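Local coordinates for 3-oxoacyl-(acyl-carrier protein) synthase II (Thermus thermophilus, PDB 1J3N) that probably catalyses the chain-extending condensation of fatty acid synthesis, joining an acyl group to malonyl-acyl-carrier protein as a homodimeric beta-ketoacyl synthase, at residues E214-R224 with T363-L373; H323-S331 with L375-V386. All coordinates share one frame; numbering follows the deposited sequence.

Interaction 1 (E214-R224 with T363-L373)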
loop_
_atom_site.group_PDB
_atom_site.type_symbol
_atom_site.label_atom_id
_atom_site.label_comp_id
_atom_site.label_asym_id
_atom_site.label_seq_id
_atom_site.Cartn_x
_atom_site.Cartn_y
_atom_site.Cartn_z
ATOM N N GLU A 214 7.495 -5.092 31.370
ATOM C CA GLU A 214 8.756 -4.590 30.832
ATOM C C GLU A 214 9.737 -5.680 30.416
ATOM O O GLU A 214 10.699 -5.407 29.690
ATOM C CB GLU A 214 9.432 -3.656 31.845
ATOM C CG GLU A 214 8.601 -2.440 32.207
ATOM C CD GLU A 214 9.357 -1.436 33.057
ATOM O OE1 GLU A 214 8.756 -0.402 33.420
ATOM O OE2 GLU A 214 10.548 -1.672 33.360
ATOM N N LYS A 215 9.494 -6.908 30.871
ATOM C CA LYS A 215 10.371 -8.036 30.549
ATOM C C LYS A 215 9.783 -8.984 29.503
ATOM O O LYS A 215 10.457 -9.919 29.061
ATOM C CB LYS A 215 10.686 -8.844 31.816
ATOM C CG LYS A 215 11.395 -8.068 32.920
ATOM C CD LYS A 215 11.758 -9.002 34.070
ATOM C CE LYS A 215 12.508 -8.287 35.186
ATOM N NZ LYS A 215 12.801 -9.238 36.305
ATOM N N ALA A 216 8.533 -8.751 29.111
ATOM C CA ALA A 216 7.868 -9.611 28.133
ATOM C C ALA A 216 8.601 -9.666 26.788
ATOM O O ALA A 216 8.927 -10.749 26.301
ATOM C CB ALA A 216 6.416 -9.157 27.937
ATOM N N SER A 217 8.854 -8.509 26.183
ATOM C CA SER A 217 9.571 -8.468 24.903
ATOM C C SER A 217 11.060 -8.673 25.174
ATOM O O SER A 217 11.755 -7.759 25.606
ATOM C CB SER A 217 9.361 -7.123 24.211
ATOM O OG SER A 217 10.082 -7.082 22.994
ATOM N N ARG A 218 11.545 -9.880 24.900
ATOM C CA ARG A 218 12.937 -10.236 25.160
ATOM C C ARG A 218 13.529 -11.032 23.991
ATOM O O ARG A 218 13.774 -12.236 24.104
ATOM C CB ARG A 218 12.991 -11.066 26.450
ATOM C CG ARG A 218 12.084 -12.304 26.415
ATOM C CD ARG A 218 11.970 -12.977 27.783
ATOM N NE ARG A 218 13.257 -13.052 28.472
ATOM C CZ ARG A 218 13.668 -12.170 29.376
ATOM N NH1 ARG A 218 12.891 -11.147 29.708
ATOM N NH2 ARG A 218 14.858 -12.303 29.940
ATOM N N PRO A 219 13.779 -10.361 22.857
ATOM C CA PRO A 219 14.337 -11.021 21.671
ATOM C C PRO A 219 15.707 -11.651 21.866
ATOM O O PRO A 219 16.570 -11.109 22.557
ATOM C CB PRO A 219 14.349 -9.905 20.627
ATOM C CG PRO A 219 14.562 -8.675 21.463
ATOM C CD PRO A 219 13.653 -8.908 22.645
ATOM N N PHE A 220 15.881 -12.812 21.243
ATOM C CA PHE A 220 17.120 -13.574 21.291
ATOM C C PHE A 220 17.365 -14.280 22.621
ATOM O O PHE A 220 18.392 -14.931 22.791
ATOM C CB PHE A 220 18.307 -12.672 20.937
ATOM C CG PHE A 220 18.101 -11.878 19.670
ATOM C CD1 PHE A 220 17.794 -12.520 18.471
ATOM C CD2 PHE A 220 18.160 -10.488 19.685
ATOM C CE1 PHE A 220 17.543 -11.789 17.307
ATOM C CE2 PHE A 220 17.911 -9.745 18.523
ATOM C CZ PHE A 220 17.601 -10.398 17.338
ATOM N N THR A 221 16.433 -14.164 23.568
ATOM C CA THR A 221 16.606 -14.845 24.844
ATOM C C THR A 221 15.981 -16.234 24.753
ATOM O O THR A 221 15.115 -16.485 23.913
ATOM C CB THR A 221 15.936 -14.107 26.014
ATOM O OG1 THR A 221 14.522 -14.054 25.792
ATOM C CG2 THR A 221 16.505 -12.704 26.165
ATOM N N LEU A 222 16.425 -17.132 25.624
ATOM C CA LEU A 222 15.918 -18.498 25.648
ATOM C C LEU A 222 14.450 -18.567 26.059
ATOM O O LEU A 222 13.749 -19.507 25.700
ATOM C CB LEU A 222 16.759 -19.335 26.611
ATOM C CG LEU A 222 18.192 -19.655 26.174
ATOM C CD1 LEU A 222 19.048 -19.998 27.390
ATOM C CD2 LEU A 222 18.169 -20.809 25.176
ATOM N N SER A 223 13.987 -17.567 26.805
ATOM C CA SER A 223 12.603 -17.535 27.277
ATOM C C SER A 223 11.638 -16.690 26.440
ATOM O O SER A 223 10.513 -16.423 26.874
ATOM C CB SER A 223 12.566 -17.056 28.732
ATOM O OG SER A 223 13.232 -15.812 28.880
ATOM N N ARG A 224 12.067 -16.282 25.248
ATOM C CA ARG A 224 11.223 -15.468 24.364
ATOM C C ARG A 224 9.946 -16.226 23.969
ATOM O O ARG A 224 10.016 -17.365 23.512
ATOM C CB ARG A 224 12.020 -15.058 23.121
ATOM C CG ARG A 224 12.563 -16.210 22.275
ATOM C CD ARG A 224 13.464 -15.664 21.164
ATOM N NE ARG A 224 13.807 -16.630 20.123
ATOM C CZ ARG A 224 14.865 -17.442 20.148
ATOM N NH1 ARG A 224 15.705 -17.419 21.174
ATOM N NH2 ARG A 224 15.096 -18.267 19.132
ATOM N N THR A 363 19.762 -3.938 23.366
ATOM C CA THR A 363 18.665 -4.883 23.280
ATOM C C THR A 363 18.484 -5.199 24.753
ATOM O O THR A 363 19.266 -5.968 25.322
ATOM C CB THR A 363 19.060 -6.185 22.545
ATOM O OG1 THR A 363 19.465 -5.886 21.205
ATOM C CG2 THR A 363 17.881 -7.141 22.495
ATOM N N ILE A 364 17.491 -4.589 25.393
ATOM C CA ILE A 364 17.276 -4.855 26.815
ATOM C C ILE A 364 16.657 -6.232 27.054
ATOM O O ILE A 364 16.273 -6.928 26.113
ATOM C CB ILE A 364 16.373 -3.771 27.475
ATOM C CG1 ILE A 364 14.947 -3.853 26.928
ATOM C CG2 ILE A 364 16.958 -2.377 27.222
ATOM C CD1 ILE A 364 13.961 -2.969 27.689
ATOM N N ASN A 365 16.580 -6.620 28.324
ATOM C CA ASN A 365 16.007 -7.897 28.735
ATOM C C ASN A 365 16.799 -9.115 28.271
ATOM O O ASN A 365 16.315 -10.245 28.357
ATOM C CB ASN A 365 14.558 -8.026 28.248
ATOM C CG ASN A 365 13.623 -7.010 28.893
ATOM O OD1 ASN A 365 13.822 -6.594 30.039
ATOM N ND2 ASN A 365 12.579 -6.624 28.162
ATOM N N LEU A 366 18.011 -8.884 27.781
ATOM C CA LEU A 366 18.871 -9.968 27.314
ATOM C C LEU A 366 19.505 -10.656 28.533
ATOM O O LEU A 366 20.726 -10.780 28.631
ATOM C CB LEU A 366 19.958 -9.391 26.406
ATOM C CG LEU A 366 20.686 -10.334 25.457
ATOM C CD1 LEU A 366 19.766 -10.732 24.315
ATOM C CD2 LEU A 366 21.915 -9.639 24.919
ATOM N N GLU A 367 18.658 -11.099 29.458
ATOM C CA GLU A 367 19.099 -11.759 30.682
ATOM C C GLU A 367 19.594 -13.186 30.438
ATOM O O GLU A 367 20.653 -13.581 30.928
ATOM C CB GLU A 367 17.946 -11.776 31.694
ATOM C CG GLU A 367 18.299 -12.369 33.052
ATOM C CD GLU A 367 17.138 -12.324 34.028
ATOM O OE1 GLU A 367 16.697 -11.208 34.379
ATOM O OE2 GLU A 367 16.662 -13.405 34.440
ATOM N N ASP A 368 18.814 -13.949 29.677
ATOM C CA ASP A 368 19.135 -15.338 29.356
ATOM C C ASP A 368 19.368 -15.484 27.858
ATOM O O ASP A 368 18.555 -16.077 27.151
ATOM C CB ASP A 368 17.979 -16.246 29.775
ATOM C CG ASP A 368 16.679 -15.893 29.070
ATOM O OD1 ASP A 368 16.278 -14.708 29.108
ATOM O OD2 ASP A 368 16.057 -16.798 28.475
ATOM N N PRO A 369 20.487 -14.943 27.354
ATOM C CA PRO A 369 20.773 -15.043 25.920
ATOM C C PRO A 369 20.820 -16.481 25.421
ATOM O O PRO A 369 21.281 -17.377 26.130
ATOM C CB PRO A 369 22.116 -14.325 25.783
ATOM C CG PRO A 369 22.757 -14.537 27.135
ATOM C CD PRO A 369 21.598 -14.292 28.069
ATOM N N ASP A 370 20.323 -16.689 24.204
ATOM C CA ASP A 370 20.300 -18.005 23.576
ATOM C C ASP A 370 21.661 -18.271 22.933
ATOM O O ASP A 370 22.082 -17.546 22.035
ATOM C CB ASP A 370 19.214 -18.060 22.498
ATOM C CG ASP A 370 18.921 -19.475 22.035
ATOM O OD1 ASP A 370 19.880 -20.228 21.752
ATOM O OD2 ASP A 370 17.726 -19.830 21.947
ATOM N N PRO A 371 22.361 -19.325 23.382
ATOM C CA PRO A 371 23.680 -19.671 22.839
ATOM C C PRO A 371 23.698 -20.076 21.364
ATOM O O PRO A 371 24.714 -19.941 20.695
ATOM C CB PRO A 371 24.144 -20.798 23.758
ATOM C CG PRO A 371 22.848 -21.465 24.146
ATOM C CD PRO A 371 21.952 -20.283 24.425
ATOM N N GLU A 372 22.578 -20.580 20.860
ATOM C CA GLU A 372 22.502 -20.987 19.462
ATOM C C GLU A 372 22.641 -19.780 18.528
ATOM O O GLU A 372 23.003 -19.927 17.359
ATOM C CB GLU A 372 21.174 -21.696 19.192
ATOM C CG GLU A 372 20.954 -22.048 17.728
ATOM C CD GLU A 372 19.548 -22.540 17.451
ATOM O OE1 GLU A 372 19.278 -23.749 17.631
ATOM O OE2 GLU A 372 18.706 -21.704 17.063
ATOM N N LEU A 373 22.348 -18.592 19.052
ATOM C CA LEU A 373 22.432 -17.349 18.283
ATOM C C LEU A 373 23.644 -16.551 18.773
ATOM O O LEU A 373 23.500 -15.593 19.532
ATOM C CB LEU A 373 21.152 -16.531 18.490
ATOM C CG LEU A 373 19.830 -17.305 18.393
ATOM C CD1 LEU A 373 18.674 -16.407 18.802
ATOM C CD2 LEU A 373 19.639 -17.818 16.976
HETATM O O HOH W 1 14.560 -9.381 31.489
HETATM O O HOH W 2 15.999 -9.640 25.232
HETATM O O HOH W 3 17.185 -20.252 18.914
#

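Interaction 2 (H323-S331 with L375-V386)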
loop_
_atom_site.group_PDB
_atom_site.type_symbol
_atom_site.label_atom_id
_atom_site.label_comp_id
_atom_site.label_asym_id
_atom_site.label_seq_id
_atom_site.Cartn_x
_atom_site.Cartn_y
_atom_site.Cartn_z
ATOM N N HIS A 323 32.129 -12.273 8.948
ATOM C CA HIS A 323 31.907 -10.933 9.476
ATOM C C HIS A 323 30.795 -10.824 10.515
ATOM O O HIS A 323 30.805 -9.917 11.349
ATOM C CB HIS A 323 31.612 -9.965 8.335
ATOM C CG HIS A 323 31.566 -8.536 8.767
ATOM N ND1 HIS A 323 32.687 -7.848 9.176
ATOM C CD2 HIS A 323 30.528 -7.673 8.887
ATOM C CE1 HIS A 323 32.344 -6.623 9.531
ATOM N NE2 HIS A 323 31.039 -6.491 9.365
ATOM N N ALA A 324 29.842 -11.747 10.457
ATOM C CA ALA A 324 28.716 -11.752 11.376
ATOM C C ALA A 324 29.166 -11.611 12.823
ATOM O O ALA A 324 28.527 -10.920 13.619
ATOM C CB ALA A 324 27.912 -13.041 11.197
ATOM N N LYS A 325 30.276 -12.264 13.152
ATOM C CA LYS A 325 30.824 -12.243 14.498
ATOM C C LYS A 325 31.365 -10.871 14.901
ATOM O O LYS A 325 31.581 -10.602 16.087
ATOM C CB LYS A 325 31.926 -13.308 14.616
ATOM C CG LYS A 325 31.436 -14.730 14.321
ATOM C CD LYS A 325 32.559 -15.767 14.344
ATOM C CE LYS A 325 33.550 -15.549 13.208
ATOM N NZ LYS A 325 34.581 -16.622 13.139
ATOM N N ARG A 326 31.572 -9.999 13.921
ATOM C CA ARG A 326 32.100 -8.667 14.199
ATOM C C ARG A 326 30.995 -7.609 14.164
ATOM O O ARG A 326 31.234 -6.432 14.433
ATOM C CB ARG A 326 33.193 -8.320 13.182
ATOM C CG ARG A 326 34.236 -7.342 13.705
ATOM C CD ARG A 326 35.549 -7.460 12.933
ATOM N NE ARG A 326 35.405 -7.074 11.532
ATOM C CZ ARG A 326 36.399 -7.078 10.648
ATOM N NH1 ARG A 326 37.617 -7.453 11.015
ATOM N NH2 ARG A 326 36.175 -6.698 9.398
ATOM N N LEU A 327 29.783 -8.043 13.839
ATOM C CA LEU A 327 28.639 -7.144 13.761
ATOM C C LEU A 327 28.072 -6.840 15.133
ATOM O O LEU A 327 28.335 -7.551 16.097
ATOM C CB LEU A 327 27.513 -7.776 12.938
ATOM C CG LEU A 327 27.584 -7.967 11.427
ATOM C CD1 LEU A 327 26.465 -8.906 11.006
ATOM C CD2 LEU A 327 27.465 -6.626 10.722
ATOM N N MET A 328 27.293 -5.772 15.207
ATOM C CA MET A 328 26.608 -5.399 16.434
ATOM C C MET A 328 25.152 -5.414 16.008
ATOM O O MET A 328 24.794 -4.796 15.004
ATOM C CB MET A 328 26.997 -3.995 16.905
ATOM C CG MET A 328 28.358 -3.913 17.571
ATOM S SD MET A 328 28.672 -2.274 18.246
ATOM C CE MET A 328 29.085 -1.382 16.724
ATOM N N VAL A 329 24.322 -6.136 16.748
ATOM C CA VAL A 329 22.913 -6.232 16.409
ATOM C C VAL A 329 22.073 -5.909 17.635
ATOM O O VAL A 329 22.341 -6.413 18.726
ATOM C CB VAL A 329 22.558 -7.671 15.919
ATOM C CG1 VAL A 329 21.144 -7.704 15.351
ATOM C CG2 VAL A 329 23.563 -8.137 14.869
ATOM N N SER A 330 21.074 -5.049 17.475
ATOM C CA SER A 330 20.208 -4.735 18.607
ATOM C C SER A 330 18.768 -4.597 18.134
ATOM O O SER A 330 18.505 -4.212 16.991
ATOM C CB SER A 330 20.673 -3.460 19.333
ATOM O OG SER A 330 20.210 -2.277 18.709
ATOM N N SER A 331 17.835 -4.943 19.011
ATOM C CA SER A 331 16.428 -4.856 18.674
ATOM C C SER A 331 15.736 -3.765 19.463
ATOM O O SER A 331 15.667 -3.821 20.694
ATOM C CB SER A 331 15.726 -6.189 18.937
ATOM O OG SER A 331 14.331 -6.070 18.715
ATOM N N LEU A 375 25.598 -13.962 18.265
ATOM C CA LEU A 375 25.864 -12.656 17.685
ATOM C C LEU A 375 25.915 -11.654 18.824
ATOM O O LEU A 375 25.373 -11.900 19.900
ATOM C CB LEU A 375 24.765 -12.261 16.695
ATOM C CG LEU A 375 24.678 -13.047 15.383
ATOM C CD1 LEU A 375 23.549 -12.486 14.527
ATOM C CD2 LEU A 375 26.002 -12.949 14.636
ATOM N N ASP A 376 26.578 -10.529 18.590
ATOM C CA ASP A 376 26.684 -9.491 19.605
ATOM C C ASP A 376 25.385 -8.683 19.581
ATOM O O ASP A 376 25.191 -7.852 18.699
ATOM C CB ASP A 376 27.876 -8.577 19.296
ATOM C CG ASP A 376 28.120 -7.554 20.383
ATOM O OD1 ASP A 376 27.217 -7.335 21.216
ATOM O OD2 ASP A 376 29.213 -6.956 20.401
ATOM N N PHE A 377 24.511 -8.923 20.560
ATOM C CA PHE A 377 23.225 -8.233 20.630
ATOM C C PHE A 377 23.185 -6.940 21.451
ATOM O O PHE A 377 22.106 -6.443 21.788
ATOM C CB PHE A 377 22.151 -9.206 21.119
ATOM C CG PHE A 377 21.901 -10.344 20.170
ATOM C CD1 PHE A 377 21.461 -10.096 18.867
ATOM C CD2 PHE A 377 22.133 -11.660 20.561
ATOM C CE1 PHE A 377 21.259 -11.144 17.965
ATOM C CE2 PHE A 377 21.934 -12.719 19.667
ATOM C CZ PHE A 377 21.496 -12.460 18.366
ATOM N N VAL A 378 24.360 -6.401 21.768
ATOM C CA VAL A 378 24.477 -5.144 22.504
ATOM C C VAL A 378 23.558 -5.020 23.733
ATOM O O VAL A 378 22.577 -4.269 23.726
ATOM C CB VAL A 378 24.217 -3.955 21.537
ATOM C CG1 VAL A 378 24.610 -2.647 22.181
ATOM C CG2 VAL A 378 24.997 -4.169 20.237
ATOM N N PRO A 379 23.870 -5.756 24.811
ATOM C CA PRO A 379 23.044 -5.689 26.021
ATOM C C PRO A 379 23.044 -4.300 26.662
ATOM O O PRO A 379 22.140 -3.958 27.430
ATOM C CB PRO A 379 23.663 -6.758 26.920
ATOM C CG PRO A 379 25.090 -6.815 26.460
ATOM C CD PRO A 379 24.947 -6.747 24.965
ATOM N N GLU A 380 24.061 -3.507 26.333
ATOM C CA GLU A 380 24.207 -2.147 26.848
ATOM C C GLU A 380 24.632 -1.191 25.729
ATOM O O GLU A 380 25.359 -1.580 24.818
ATOM C CB GLU A 380 25.253 -2.114 27.967
ATOM C CG GLU A 380 24.705 -2.384 29.359
ATOM C CD GLU A 380 23.845 -1.239 29.881
ATOM O OE1 GLU A 380 22.779 -0.965 29.288
ATOM O OE2 GLU A 380 24.241 -0.608 30.887
ATOM N N PRO A 381 24.170 0.075 25.782
ATOM C CA PRO A 381 24.513 1.076 24.767
ATOM C C PRO A 381 26.021 1.111 24.564
ATOM O O PRO A 381 26.777 1.034 25.532
ATOM C CB PRO A 381 23.989 2.374 25.375
ATOM C CG PRO A 381 22.790 1.916 26.134
ATOM C CD PRO A 381 23.298 0.659 26.814
ATOM N N ARG A 382 26.461 1.236 23.317
ATOM C CA ARG A 382 27.891 1.252 23.049
ATOM C C ARG A 382 28.352 2.330 22.079
ATOM O O ARG A 382 27.800 2.481 20.990
ATOM C CB ARG A 382 28.326 -0.110 22.517
ATOM C CG ARG A 382 29.829 -0.309 22.499
ATOM C CD ARG A 382 30.161 -1.667 21.919
ATOM N NE ARG A 382 29.341 -2.702 22.534
ATOM C CZ ARG A 382 29.209 -3.936 22.061
ATOM N NH1 ARG A 382 29.852 -4.299 20.957
ATOM N NH2 ARG A 382 28.423 -4.803 22.688
ATOM N N GLU A 383 29.375 3.075 22.493
ATOM C CA GLU A 383 29.957 4.123 21.663
ATOM C C GLU A 383 30.648 3.416 20.509
ATOM O O GLU A 383 31.561 2.617 20.722
ATOM C CB GLU A 383 31.000 4.927 22.450
ATOM C CG GLU A 383 30.479 6.148 23.213
ATOM C CD GLU A 383 30.849 7.470 22.538
ATOM O OE1 GLU A 383 31.965 7.570 21.978
ATOM O OE2 GLU A 383 30.033 8.417 22.581
ATOM N N ALA A 384 30.208 3.703 19.291
ATOM C CA ALA A 384 30.786 3.084 18.107
ATOM C C ALA A 384 30.497 3.938 16.884
ATOM O O ALA A 384 29.387 4.443 16.716
ATOM C CB ALA A 384 30.217 1.683 17.918
ATOM N N LYS A 385 31.506 4.099 16.036
ATOM C CA LYS A 385 31.383 4.900 14.828
ATOM C C LYS A 385 31.328 4.015 13.583
ATOM O O LYS A 385 32.353 3.757 12.945
ATOM C CB LYS A 385 32.576 5.857 14.727
ATOM C CG LYS A 385 32.612 6.721 13.465
ATOM C CD LYS A 385 33.943 7.466 13.349
ATOM C CE LYS A 385 34.005 8.331 12.094
ATOM N NZ LYS A 385 33.009 9.440 12.132
ATOM N N VAL A 386 30.134 3.550 13.233
ATOM C CA VAL A 386 29.981 2.707 12.055
ATOM C C VAL A 386 29.749 3.556 10.805
ATOM O O VAL A 386 29.257 4.680 10.886
ATOM C CB VAL A 386 28.811 1.710 12.232
ATOM C CG1 VAL A 386 29.147 0.705 13.326
ATOM C CG2 VAL A 386 27.541 2.451 12.587
HETATM O O HOH W 4 28.138 -10.220 16.502
HETATM O O HOH W 5 30.484 -6.673 17.893
#

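Interaction 1 (E214-R224 with T363-L373)
Arg-218 lays its guanidinium beneath the backbone carbonyl of Asn-365, whose O stands over one face, and turns its edge to Asp-368: NH2 meets OD1 at 2.9 Å in a nearly straight salt bridge, the guanidinium and carboxylate planes 22° apart. A bend at chi3 (-42°) brings the group round, and NH1 returns to Lys-215 O on an in-plane lone pair. The other carboxylate oxygen of Asp-368, OD2, takes Ser-223 OG at 3.0 Å and, weakly, Ser-223 N. With a lysine in place of Arg-218, a single ammonium would probably not serve both Asp-368 and the Lys-215 carbonyl, leaving one without its mate. The amide of Asn-365 comes in beside these, its ND2 spending both hydrogens on backbone carbonyls, Glu-214 O at 2.7 Å and Ser-217 O at 2.9 Å. Arg-224 NH1 makes a salt bridge to Asp-370 OD2 at 3.2 Å, from the anti side of that oxygen and out of the carboxylate plane, and water 3 ties both residues to Glu-372. Leu-373 CD1 lies 4.0 Å from CD1 at the edge of the Phe-220 ring. Between the two charge pairs the backbones join, Leu-222 N to Asp-368 O at 2.8 Å and Asp-370 N to Phe-220 O. Two largely irregular segments are thus joined by one isolated beta bridge, Thr-221 with Pro-369, flanked by salt bridges, with consecutive type II and type I turns on the 214-224 side.

Interaction 2 (H323-S331 with L375-V386)
Met-328 and Arg-382 cross obliquely, the thioether sulfur SD lying 3.6 Å from Arg-382 NH1. Beyond the sulfur the methionine bends (chi3 -77°) and sets its methyl CE against Ala-384 CB, a tight 3.5 Å away, and Val-386 CG1. Nearer the backbone, Met-328 CB rests on Val-378 CG2 at 3.9 Å. The guanidinium of Arg-382 meets the Asp-376 carboxylate end-on, NH1 to OD2 at 2.8 Å and NH2 to OD1 at 3.2 Å, both from the syn side, NH1 tilted out of the carboxylate plane. Asp-376 OD1 also accepts from Val-378 N, closing an Asx turn, so the carboxylate is held from two directions. On the neighbouring strand residue, Val-329 sets CB 4.0 Å from Phe-377 CD1, while its N gives a nearly straight hydrogen bond to Asp-376 O (2.7 Å). Leu-375 brings CD2 against Ala-324, near its O and CB, and water 4 links the carbonyls of Ala-324 and Leu-327 to Asp-376 N. Water 5 spans Leu-327 O and Asp-376 OD2. A buried contact of mixed character, apolar round the Met-328 methyl, thus holds an ion pair formed within 375-386, and the two bonds between arginine and aspartate, with the Asx turn, are likely to fix the guanidinium beside the sulfur and keep the charges paired.

From the N terminus the chain first passes 214-224, then 323-331, which holds the last residues of helix 306-324 and strand 328-330, and only afterwards 363-373 and 375-386. Interaction 1 closes a long loop of 138 intervening residues when 363-373 returns to 214-224; interaction 2 closes a shorter one of 43. Because their segments alternate, the two loops cross and neither nests in the other. They meet directly: Thr-363 OG1 probably bonds to Phe-377 O, and the rings of Phe-220 and Phe-377 stack. One continuous run, 363-386, is thus tied first to helix 213-216 and the turns after it and then to edge strand 328-330 of the mixed sheet.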